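Local atomic coordinates of Non-reducing end alpha-L-arabinofuranosidase BoGH43B (Bacteroides ovatus, PDB entry 5JOZ), a protein that removes terminal non-reducing alpha-L-arabinofuranosyl residues from xyloglucan side branches, turning 'S' units into 'X' units during polysaccharide breakdown by a gut bacterium. Residues Ser168-Ser173 / Arg201-Arg206; Tyr188-Glu193 / Gly237-Val242; Ser373-Phe378 / Phe498-Phe503; Gly341-Lys346 / Ser359-Arg364. All coordinates share one frame; numbering follows the deposited sequence.

Interaction 1: residues Ser168-Ser173 / Arg201-Arg206; sequences SGLGGS and REVIQR
Leu170 lies over Val203, the two side chains sliding past each other in opposite directions, with Leu170 CD1 3.6 Å from Val203 CG2. The leucine's other methyl, Leu170 CD2, leans on the amide of Gln205, 3.7 Å from Gln205 NE2. That amide carries the polar half of the contact. With CG placed between its backbone N and carbonyl carbon (chi1 53°) and the chain extended beyond, Gln205 brings NE2 up to Ser168 O at 2.9 Å, in a nearly straight bond (167°) that lies in the amide plane. Gln205 OE1 accepts from a water 2.9 Å away. The same water takes the N-H of Ser168, 2.7 Å from Ser168 N; one flat group thus serves both, the carbonyl directly and the N-H through the water. A leucine in place of Gln205 would probably cost Ser168 O the amide donor and the bridging water this acceptor, loosening this end of the loop. At the other end, Arg201 NH2 rests 3.6 Å from Gly172 CA, where a side chain on Gly172 would collide with the guanidinium. Glu193, on the adjoining strand 186-193, also binds Leu170 N and Gly172 N. The loop leads from strand 159-168, outermost in one propeller blade, to strand 176-183 of the next, and here packs against strand 201-207 of that second blade.

Interaction 2: residues Tyr188-Glu193 / Gly237-Val242; sequences YIMSAE and GHADLV
Met190 runs from CB straight toward strand 234-243, CG anti to its backbone N (chi1 -170°) and SD anti in turn. Met190 SD settles against the branch of Leu241, 3.8 Å from both Leu241 CG and Leu241 CD2. There the chain bends (chi3 69°) and sends Met190 CE alongside the backbone, 3.4 Å from Ala239 O and 4.0 Å from Ala239 CB. Further along, Ala192 CB rests 3.8 Å from His238 N. An alanine in place of Leu241 would probably open a gap beside the sulfur and leave the end of Met190 freer to turn. The two strands run nearly antiparallel, at 160°, yet share no hydrogen bond: they belong to successive blades of the five-bladed GH43 propeller, and side chains fill the space between them. Polar ties come from neighbours: Glu202 OE1 takes the N-H of Ala239, while Asp240, pointing away from Met190, is held by Tyr181 and by a salt bridge to Arg81. His238 leaves the strand on the other side, and its side chain comes within about 3 Å of that of Asp16, the inferred proton acceptor, and about 4 Å of that of Asp126, the inferred pKa modulator. Chemically, then, the joint is an apolar filling of methionine, leucine and alanine next to a histidine that borders the inferred catalytic residues, and its fit depends on shape rather than on direct hydrogen bonds.

Interaction 3: residues Ser373-Phe378 / Phe498-Phe503; sequences SAKVNF and FDWFDF. With CA (calcium ion), chain C.
Backbone hydrogen bonds join Ser373 and Asp502 in both directions, Ser373 N to Asp502 O at 3.0 Å and Asp502 N to Ser373 O at 2.7 Å, as expected of neighbouring antiparallel strands. Further along the pairing is interrupted by a beta bulge: Asp499 and Trp500 together stand opposite Lys375, Asp499 N giving a 2.9 Å bond to Lys375 O while the bond from Lys375 N to Trp500 O is weak. Asp499 takes near-helical backbone angles here (phi -70°, psi -43°).

Contacts with aromatic rings lie on both faces of the sheet. On the face toward the sandwich interior, Val376 CG2 makes a CH-pi contact over the centre of the Phe498 ring, 3.7 Å from the centroid, and Ala374 CB approaches the same ring at its edge. On the other face, Lys375 CB makes a second CH-pi contact over the five-membered ring of Trp500, offset toward the rim, and Ser373 OG meets the indole edge in its plane. Arg311 adds a cation-pi contact to Trp500 and a salt bridge to Asp502.

Ionic contacts centre on Asp499. The extended Lys375 chain runs beside it to a salt bridge, Lys375 NZ to Asp499 OD2 at 3.3 Å, using the anti lone pair of OD2. The other oxygen, Asp499 OD1, binds calcium at 2.4 Å, as does Asp499 O; Asp313 O, Gly341 O and two waters complete six ligands.

One carboxylate meets both a metal and an ammonium group, which would probably share its charge and fix its rotation, while the bulge is probably what lets the carbonyl and carboxylate of Asp499 reach the same ion.

Interaction 4: residues Gly341-Lys346 / Ser359-Arg364; sequences GSLRLK and SFIGRR. With CA (calcium ion), chain C.
Strands 343-345 and 359-364 face each other with their axes 8.9 Å apart at 144°, too far for strand pairing, since they lie in the two opposed sheets of the concanavalin-like sandwich. Side chains meet across the interval. Leu343 and Ile361 reach toward each other tip to tip, CD2 of the leucine 4.0 Å from CD1 of the isoleucine. That same Ile361 CD1 also touches Leu345 CD1 at 3.9 Å, but here the two chains slide past in opposite directions, leaving one terminal methyl lodged against two leucines. In Leu345 the placement of CG anti to the backbone N (chi1 -151°) carries the branch inward, and its second methyl, Leu345 CD2, rests 3.5 Å from Ser359 O. Met483, from strand 480-486, packs against both leucines. At the border of this apolar patch Ser359 OG donates to Lys346 O at 2.7 Å, with the hydroxyl out of the carbonyl plane; the amino end of Lys346 goes instead to Glu338 in a salt bridge. At the far end of its segment Gly341, with a positive phi at which a CB would jam against the preceding carbonyl, offers its O to calcium at 2.3 Å. Branched aliphatic chains thus pack the sheets through nondirectional contacts, one hydroxyl-to-carbonyl hydrogen bond adds a directional tie at the edge, and the calcium is bound by the backbone just ahead of the two leucines.

In the fold
From the N terminus, the chain first meets the loop of interaction 1, then strand 186-193 of interaction 2, before strand 201-207 closes interaction 1 and strand 234-243 closes interaction 2. The two contacts therefore cross, and together they tie three successive propeller blades. Further along the chain, in the concanavalin-like sandwich, interaction 4 closes a short excursion, 341-346 to 359-364, joining the two sheets. Interaction 3 follows in series and closes a much longer one, bringing strand 496-505 back beside strand 370-377. Strand 496-505 also pairs with 343-345, and interactions 3 and 4 share the calcium. The two pairs occupy opposite sides of the chain's centre and do not touch.

Interaction 1: residues Ser168-Ser173 / Arg201-Arg206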
# COMPACT_ATOMS: atom_id res chain seq x y z
N SER A 168 -3.96 -18.70 21.24
CA SER A 168 -2.63 -18.37 20.75
C SER A 168 -2.43 -18.86 19.32
O SER A 168 -3.34 -19.40 18.68
CB SER A 168 -1.57 -18.95 21.70
OG SER A 168 -1.24 -20.28 21.39
N GLY A 169 -1.23 -18.63 18.80
CA GLY A 169 -0.86 -19.16 17.50
C GLY A 169 -0.75 -20.66 17.58
O GLY A 169 -0.62 -21.22 18.67
N LEU A 170 -0.80 -21.30 16.41
CA LEU A 170 -0.88 -22.76 16.28
C LEU A 170 0.45 -23.44 15.91
O LEU A 170 0.43 -24.51 15.31
CB LEU A 170 -1.96 -23.11 15.24
CG LEU A 170 -3.29 -22.40 15.44
CD1 LEU A 170 -4.29 -22.80 14.37
CD2 LEU A 170 -3.86 -22.67 16.84
N GLY A 171 1.59 -22.86 16.29
CA GLY A 171 2.92 -23.44 16.03
C GLY A 171 3.85 -22.63 15.14
O GLY A 171 5.07 -22.70 15.29
N GLY A 172 3.28 -21.86 14.22
CA GLY A 172 4.07 -21.10 13.24
C GLY A 172 4.57 -19.75 13.74
O GLY A 172 4.06 -19.19 14.72
N SER A 173 5.56 -19.23 13.01
CA SER A 173 6.20 -17.93 13.28
C SER A 173 5.26 -16.73 13.30
O SER A 173 4.31 -16.68 12.52
CB SER A 173 7.30 -17.65 12.24
OG SER A 173 8.45 -18.41 12.53
N ARG A 201 1.07 -18.48 5.79
CA ARG A 201 -0.19 -19.22 5.67
C ARG A 201 -1.27 -18.62 6.58
O ARG A 201 -0.95 -17.96 7.58
CB ARG A 201 0.01 -20.69 6.03
CG ARG A 201 0.55 -20.96 7.43
CD ARG A 201 0.70 -22.45 7.67
NE ARG A 201 1.42 -22.76 8.90
CZ ARG A 201 2.74 -22.61 9.09
NH1 ARG A 201 3.53 -22.12 8.12
NH2 ARG A 201 3.28 -22.94 10.26
N GLU A 202 -2.53 -18.83 6.22
CA GLU A 202 -3.64 -18.43 7.08
C GLU A 202 -4.14 -19.67 7.80
O GLU A 202 -4.24 -20.73 7.18
CB GLU A 202 -4.78 -17.82 6.27
CG GLU A 202 -5.79 -17.05 7.11
CD GLU A 202 -5.30 -15.70 7.60
OE1 GLU A 202 -4.25 -15.21 7.15
OE2 GLU A 202 -6.00 -15.10 8.44
N VAL A 203 -4.42 -19.54 9.09
CA VAL A 203 -4.93 -20.64 9.92
C VAL A 203 -6.16 -20.19 10.69
O VAL A 203 -6.40 -19.00 10.83
CB VAL A 203 -3.85 -21.20 10.89
CG1 VAL A 203 -2.61 -21.64 10.12
CG2 VAL A 203 -3.48 -20.21 11.99
N ILE A 204 -6.95 -21.14 11.19
CA ILE A 204 -8.17 -20.80 11.92
C ILE A 204 -8.41 -21.72 13.12
O ILE A 204 -7.90 -22.84 13.18
CB ILE A 204 -9.39 -20.72 10.97
CG1 ILE A 204 -10.55 -19.94 11.60
CG2 ILE A 204 -9.80 -22.10 10.49
CD1 ILE A 204 -11.64 -19.56 10.61
N GLN A 205 -9.15 -21.20 14.10
CA GLN A 205 -9.58 -21.96 15.28
C GLN A 205 -10.92 -21.41 15.76
O GLN A 205 -11.31 -20.29 15.38
CB GLN A 205 -8.53 -21.84 16.39
CG GLN A 205 -8.13 -20.42 16.75
CD GLN A 205 -6.96 -20.36 17.70
OE1 GLN A 205 -6.99 -20.95 18.78
NE2 GLN A 205 -5.90 -19.66 17.31
N ARG A 206 -11.64 -22.17 16.58
CA ARG A 206 -12.97 -21.78 17.01
C ARG A 206 -13.33 -22.21 18.44
O ARG A 206 -12.70 -23.10 19.02
CB ARG A 206 -14.02 -22.29 16.02
CG ARG A 206 -14.54 -23.70 16.29
CD ARG A 206 -15.28 -24.25 15.09
NE ARG A 206 -15.65 -25.65 15.27
CZ ARG A 206 -16.27 -26.41 14.36
NH1 ARG A 206 -16.61 -25.92 13.16
NH2 ARG A 206 -16.55 -27.67 14.65
O HOH W 1 -4.87 -21.14 20.70

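Interaction 2: residues Tyr188-Glu193 / Gly237-Val242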
# COMPACT_ATOMS: atom_id res chain seq x y z
N TYR A 188 -14.87 -17.58 15.73
CA TYR A 188 -13.67 -17.98 15.02
C TYR A 188 -12.62 -16.91 15.11
O TYR A 188 -12.92 -15.73 14.95
CB TYR A 188 -13.95 -18.20 13.53
CG TYR A 188 -14.79 -19.41 13.20
CD1 TYR A 188 -16.17 -19.35 13.25
CD2 TYR A 188 -14.19 -20.59 12.78
CE1 TYR A 188 -16.94 -20.45 12.91
CE2 TYR A 188 -14.96 -21.69 12.44
CZ TYR A 188 -16.33 -21.61 12.52
OH TYR A 188 -17.10 -22.70 12.20
N ILE A 189 -11.38 -17.34 15.33
CA ILE A 189 -10.20 -16.50 15.23
C ILE A 189 -9.40 -17.04 14.06
O ILE A 189 -8.88 -18.16 14.11
CB ILE A 189 -9.35 -16.53 16.52
CG1 ILE A 189 -10.09 -15.81 17.65
CG2 ILE A 189 -7.98 -15.88 16.29
CD1 ILE A 189 -9.45 -15.96 19.02
N MET A 190 -9.32 -16.25 12.99
CA MET A 190 -8.55 -16.59 11.80
C MET A 190 -7.32 -15.69 11.84
O MET A 190 -7.43 -14.51 12.13
CB MET A 190 -9.39 -16.32 10.55
CG MET A 190 -8.78 -16.86 9.24
SD MET A 190 -9.74 -16.42 7.77
CE MET A 190 -9.48 -14.65 7.70
N SER A 191 -6.16 -16.25 11.54
CA SER A 191 -4.91 -15.51 11.71
C SER A 191 -3.85 -15.98 10.73
O SER A 191 -4.02 -16.97 10.03
CB SER A 191 -4.43 -15.67 13.15
OG SER A 191 -4.22 -17.05 13.45
N ALA A 192 -2.75 -15.24 10.71
CA ALA A 192 -1.62 -15.50 9.83
C ALA A 192 -0.42 -15.98 10.65
O ALA A 192 -0.25 -15.55 11.79
CB ALA A 192 -1.27 -14.23 9.07
N GLU A 193 0.39 -16.87 10.06
CA GLU A 193 1.61 -17.42 10.67
C GLU A 193 2.61 -17.78 9.59
O GLU A 193 2.24 -17.87 8.43
CB GLU A 193 1.32 -18.73 11.43
CG GLU A 193 0.22 -18.64 12.44
CD GLU A 193 0.05 -19.87 13.29
OE1 GLU A 193 0.52 -20.97 12.92
OE2 GLU A 193 -0.58 -19.71 14.37
N GLY A 237 -1.13 -14.80 2.51
CA GLY A 237 -1.56 -14.77 3.90
C GLY A 237 -2.18 -13.44 4.27
O GLY A 237 -2.38 -12.59 3.40
N HIS A 238 -2.47 -13.27 5.56
CA HIS A 238 -3.15 -12.08 6.09
C HIS A 238 -4.50 -11.82 5.40
O HIS A 238 -4.74 -10.77 4.81
CB HIS A 238 -2.26 -10.83 6.03
CG HIS A 238 -2.60 -9.79 7.06
ND1 HIS A 238 -1.71 -9.37 8.02
CD2 HIS A 238 -3.75 -9.12 7.30
CE1 HIS A 238 -2.28 -8.47 8.79
NE2 HIS A 238 -3.53 -8.31 8.39
N ALA A 239 -5.37 -12.82 5.49
CA ALA A 239 -6.69 -12.77 4.90
C ALA A 239 -7.75 -12.10 5.79
O ALA A 239 -7.55 -11.95 6.99
CB ALA A 239 -7.14 -14.18 4.54
N ASP A 240 -8.84 -11.69 5.15
CA ASP A 240 -10.05 -11.21 5.80
C ASP A 240 -11.26 -11.77 5.03
O ASP A 240 -11.26 -11.77 3.81
CB ASP A 240 -10.08 -9.67 5.81
CG ASP A 240 -11.10 -9.09 6.81
OD1 ASP A 240 -11.76 -9.86 7.55
OD2 ASP A 240 -11.26 -7.85 6.86
N LEU A 241 -12.25 -12.27 5.76
CA LEU A 241 -13.42 -12.91 5.13
C LEU A 241 -14.52 -11.90 4.84
O LEU A 241 -14.59 -10.85 5.46
CB LEU A 241 -13.96 -14.04 6.02
CG LEU A 241 -13.03 -15.21 6.37
CD1 LEU A 241 -13.79 -16.28 7.13
CD2 LEU A 241 -12.37 -15.84 5.15
N VAL A 242 -15.37 -12.21 3.87
CA VAL A 242 -16.59 -11.44 3.59
C VAL A 242 -17.66 -12.38 3.08
O VAL A 242 -17.37 -13.30 2.31
CB VAL A 242 -16.36 -10.32 2.53
CG1 VAL A 242 -15.76 -10.88 1.23
CG2 VAL A 242 -17.65 -9.57 2.24

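Interaction 3: residues Ser373-Phe378 / Phe498-Phe503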
# COMPACT_ATOMS: atom_id res chain seq x y z
N SER A 373 6.00 8.74 -18.02
CA SER A 373 6.74 9.91 -18.50
C SER A 373 6.07 11.20 -18.07
O SER A 373 4.89 11.23 -17.78
CB SER A 373 6.87 9.88 -20.02
OG SER A 373 5.60 9.83 -20.65
N ALA A 374 6.86 12.27 -18.07
CA ALA A 374 6.42 13.57 -17.61
C ALA A 374 7.14 14.66 -18.37
O ALA A 374 8.35 14.61 -18.52
CB ALA A 374 6.70 13.71 -16.12
N LYS A 375 6.38 15.64 -18.83
CA LYS A 375 6.93 16.85 -19.42
C LYS A 375 7.16 17.84 -18.27
O LYS A 375 6.22 18.17 -17.54
CB LYS A 375 5.95 17.42 -20.44
CG LYS A 375 6.45 18.58 -21.31
CD LYS A 375 5.27 19.45 -21.74
CE LYS A 375 5.49 20.15 -23.07
NZ LYS A 375 4.34 21.06 -23.37
N VAL A 376 8.40 18.32 -18.14
CA VAL A 376 8.80 19.17 -17.04
C VAL A 376 9.60 20.39 -17.53
O VAL A 376 10.42 20.30 -18.45
CB VAL A 376 9.60 18.38 -15.97
CG1 VAL A 376 10.85 17.75 -16.56
CG2 VAL A 376 9.93 19.24 -14.75
N ASN A 377 9.31 21.53 -16.91
CA ASN A 377 10.07 22.75 -17.09
C ASN A 377 10.88 22.96 -15.82
O ASN A 377 10.31 23.15 -14.74
CB ASN A 377 9.11 23.94 -17.34
CG ASN A 377 9.84 25.22 -17.75
OD1 ASN A 377 10.89 25.18 -18.38
ND2 ASN A 377 9.28 26.36 -17.39
N PHE A 378 12.21 22.91 -15.92
CA PHE A 378 13.07 23.13 -14.76
C PHE A 378 14.42 23.71 -15.13
O PHE A 378 15.21 23.05 -15.80
CB PHE A 378 13.27 21.84 -13.94
CG PHE A 378 14.11 22.03 -12.71
CD1 PHE A 378 13.72 22.93 -11.72
CD2 PHE A 378 15.31 21.34 -12.54
CE1 PHE A 378 14.50 23.13 -10.58
CE2 PHE A 378 16.09 21.54 -11.40
CZ PHE A 378 15.69 22.43 -10.43
N PHE A 498 5.53 20.55 -13.84
CA PHE A 498 5.18 19.35 -14.58
C PHE A 498 3.85 19.59 -15.28
O PHE A 498 2.82 19.69 -14.62
CB PHE A 498 5.07 18.15 -13.63
CG PHE A 498 6.38 17.77 -13.01
CD1 PHE A 498 6.87 18.47 -11.92
CD2 PHE A 498 7.14 16.75 -13.54
CE1 PHE A 498 8.08 18.13 -11.36
CE2 PHE A 498 8.36 16.40 -12.97
CZ PHE A 498 8.83 17.08 -11.88
N ASP A 499 3.90 19.70 -16.60
CA ASP A 499 2.72 19.97 -17.41
C ASP A 499 1.79 18.74 -17.42
O ASP A 499 0.57 18.87 -17.32
CB ASP A 499 3.14 20.33 -18.84
CG ASP A 499 2.02 20.96 -19.65
OD1 ASP A 499 0.91 21.19 -19.12
OD2 ASP A 499 2.27 21.24 -20.84
N TRP A 500 2.37 17.56 -17.55
CA TRP A 500 1.60 16.34 -17.48
C TRP A 500 2.44 15.16 -17.04
O TRP A 500 3.66 15.28 -16.94
CB TRP A 500 0.90 16.05 -18.81
CG TRP A 500 1.75 16.16 -20.06
CD1 TRP A 500 1.76 17.19 -20.95
CD2 TRP A 500 2.67 15.19 -20.55
NE1 TRP A 500 2.64 16.93 -21.96
CE2 TRP A 500 3.21 15.70 -21.76
CE3 TRP A 500 3.09 13.93 -20.12
CZ2 TRP A 500 4.15 15.00 -22.52
CZ3 TRP A 500 4.04 13.23 -20.87
CH2 TRP A 500 4.57 13.78 -22.05
N PHE A 501 1.77 14.05 -16.75
CA PHE A 501 2.39 12.80 -16.29
C PHE A 501 1.56 11.64 -16.84
O PHE A 501 0.38 11.52 -16.50
CB PHE A 501 2.41 12.75 -14.76
CG PHE A 501 3.24 11.64 -14.18
CD1 PHE A 501 2.79 10.31 -14.19
CD2 PHE A 501 4.48 11.91 -13.60
CE1 PHE A 501 3.56 9.30 -13.65
CE2 PHE A 501 5.25 10.90 -13.06
CZ PHE A 501 4.80 9.59 -13.09
N ASP A 502 2.18 10.84 -17.71
CA ASP A 502 1.60 9.64 -18.30
C ASP A 502 1.99 8.43 -17.48
O ASP A 502 3.14 8.27 -17.11
CB ASP A 502 2.11 9.40 -19.72
CG ASP A 502 1.52 10.36 -20.74
OD1 ASP A 502 0.67 11.22 -20.41
OD2 ASP A 502 1.92 10.23 -21.91
N PHE A 503 1.03 7.54 -17.25
CA PHE A 503 1.28 6.30 -16.54
C PHE A 503 0.52 5.19 -17.27
O PHE A 503 -0.71 5.16 -17.22
CB PHE A 503 0.80 6.45 -15.09
CG PHE A 503 1.36 5.41 -14.16
CD1 PHE A 503 2.69 5.45 -13.76
CD2 PHE A 503 0.55 4.38 -13.68
CE1 PHE A 503 3.22 4.50 -12.90
CE2 PHE A 503 1.06 3.43 -12.82
CZ PHE A 503 2.40 3.48 -12.43
CA CA C . -1.12 20.30 -18.16
O HOH W 2 -1.32 18.81 -20.03
O HOH W 3 -3.05 21.54 -18.95

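Interaction 4: residues Gly341-Lys346 / Ser359-Arg364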
# COMPACT_ATOMS: atom_id res chain seq x y z
N GLY A 341 -2.68 24.44 -14.87
CA GLY A 341 -2.34 23.50 -15.93
C GLY A 341 -1.04 22.76 -15.69
O GLY A 341 -0.69 21.86 -16.46
N SER A 342 -0.34 23.12 -14.62
CA SER A 342 0.88 22.42 -14.25
C SER A 342 0.87 22.06 -12.77
O SER A 342 0.29 22.79 -11.97
CB SER A 342 2.10 23.29 -14.54
OG SER A 342 2.36 23.35 -15.92
N LEU A 343 1.51 20.94 -12.42
CA LEU A 343 1.88 20.70 -11.03
C LEU A 343 3.24 21.35 -10.78
O LEU A 343 4.25 20.93 -11.36
CB LEU A 343 1.96 19.21 -10.70
CG LEU A 343 2.43 18.90 -9.27
CD1 LEU A 343 1.52 19.44 -8.17
CD2 LEU A 343 2.57 17.40 -9.15
N ARG A 344 3.25 22.38 -9.93
CA ARG A 344 4.48 23.08 -9.55
C ARG A 344 5.07 22.43 -8.31
O ARG A 344 4.44 22.41 -7.25
CB ARG A 344 4.18 24.55 -9.28
CG ARG A 344 5.39 25.36 -8.84
CD ARG A 344 5.24 26.85 -9.15
NE ARG A 344 5.37 27.13 -10.59
CZ ARG A 344 5.23 28.33 -11.14
NH1 ARG A 344 4.94 29.39 -10.40
NH2 ARG A 344 5.37 28.47 -12.45
N LEU A 345 6.29 21.92 -8.45
CA LEU A 345 7.03 21.30 -7.35
C LEU A 345 8.20 22.20 -6.97
O LEU A 345 9.03 22.54 -7.82
CB LEU A 345 7.52 19.91 -7.79
CG LEU A 345 7.68 18.85 -6.70
CD1 LEU A 345 6.38 18.62 -5.96
CD2 LEU A 345 8.19 17.56 -7.33
N LYS A 346 8.23 22.63 -5.72
CA LYS A 346 9.31 23.45 -5.18
C LYS A 346 10.25 22.58 -4.34
O LYS A 346 9.91 22.17 -3.23
CB LYS A 346 8.77 24.56 -4.29
CG LYS A 346 7.89 25.58 -4.98
CD LYS A 346 7.81 26.84 -4.13
CE LYS A 346 7.12 27.99 -4.84
NZ LYS A 346 5.64 27.82 -4.88
N SER A 359 10.06 17.08 -1.23
CA SER A 359 9.15 17.44 -2.31
C SER A 359 9.07 16.30 -3.37
O SER A 359 9.69 16.34 -4.44
CB SER A 359 9.57 18.77 -2.95
OG SER A 359 9.79 19.77 -1.95
N PHE A 360 8.29 15.29 -3.02
CA PHE A 360 8.12 14.08 -3.81
C PHE A 360 6.63 13.82 -3.89
O PHE A 360 5.93 13.94 -2.88
CB PHE A 360 8.82 12.89 -3.13
CG PHE A 360 8.52 11.55 -3.76
CD1 PHE A 360 7.38 10.83 -3.40
CD2 PHE A 360 9.39 11.00 -4.69
CE1 PHE A 360 7.11 9.60 -3.97
CE2 PHE A 360 9.13 9.77 -5.26
CZ PHE A 360 7.98 9.07 -4.91
N ILE A 361 6.15 13.50 -5.08
CA ILE A 361 4.76 13.12 -5.31
C ILE A 361 4.78 11.95 -6.29
O ILE A 361 5.23 12.09 -7.44
CB ILE A 361 3.90 14.27 -5.86
CG1 ILE A 361 4.05 15.52 -4.96
CG2 ILE A 361 2.43 13.86 -5.98
CD1 ILE A 361 3.12 16.68 -5.26
N GLY A 362 4.31 10.80 -5.83
CA GLY A 362 4.42 9.59 -6.64
C GLY A 362 3.24 8.67 -6.54
O GLY A 362 2.26 8.94 -5.84
N ARG A 363 3.34 7.57 -7.27
CA ARG A 363 2.33 6.55 -7.23
C ARG A 363 2.91 5.17 -7.33
O ARG A 363 4.00 4.97 -7.89
CB ARG A 363 1.27 6.82 -8.30
CG ARG A 363 1.66 6.45 -9.71
CD ARG A 363 0.42 6.31 -10.57
NE ARG A 363 -0.02 7.57 -11.13
CZ ARG A 363 -1.11 7.72 -11.87
NH1 ARG A 363 -1.89 6.69 -12.15
NH2 ARG A 363 -1.41 8.92 -12.34
N ARG A 364 2.15 4.21 -6.81
CA ARG A 364 2.51 2.81 -6.79
C ARG A 364 2.78 2.27 -8.19
O ARG A 364 2.00 2.52 -9.11
CB ARG A 364 1.37 1.99 -6.18
CG ARG A 364 1.10 2.23 -4.70
CD ARG A 364 -0.33 1.88 -4.36
NE ARG A 364 -0.65 2.08 -2.94
CZ ARG A 364 -0.83 3.26 -2.34
NH1 ARG A 364 -0.72 4.42 -3.00
NH2 ARG A 364 -1.12 3.29 -1.03
CA CA C . -1.12 20.30 -18.16
O HOH W 2 -1.32 18.81 -20.03
O HOH W 3 -3.05 21.54 -18.95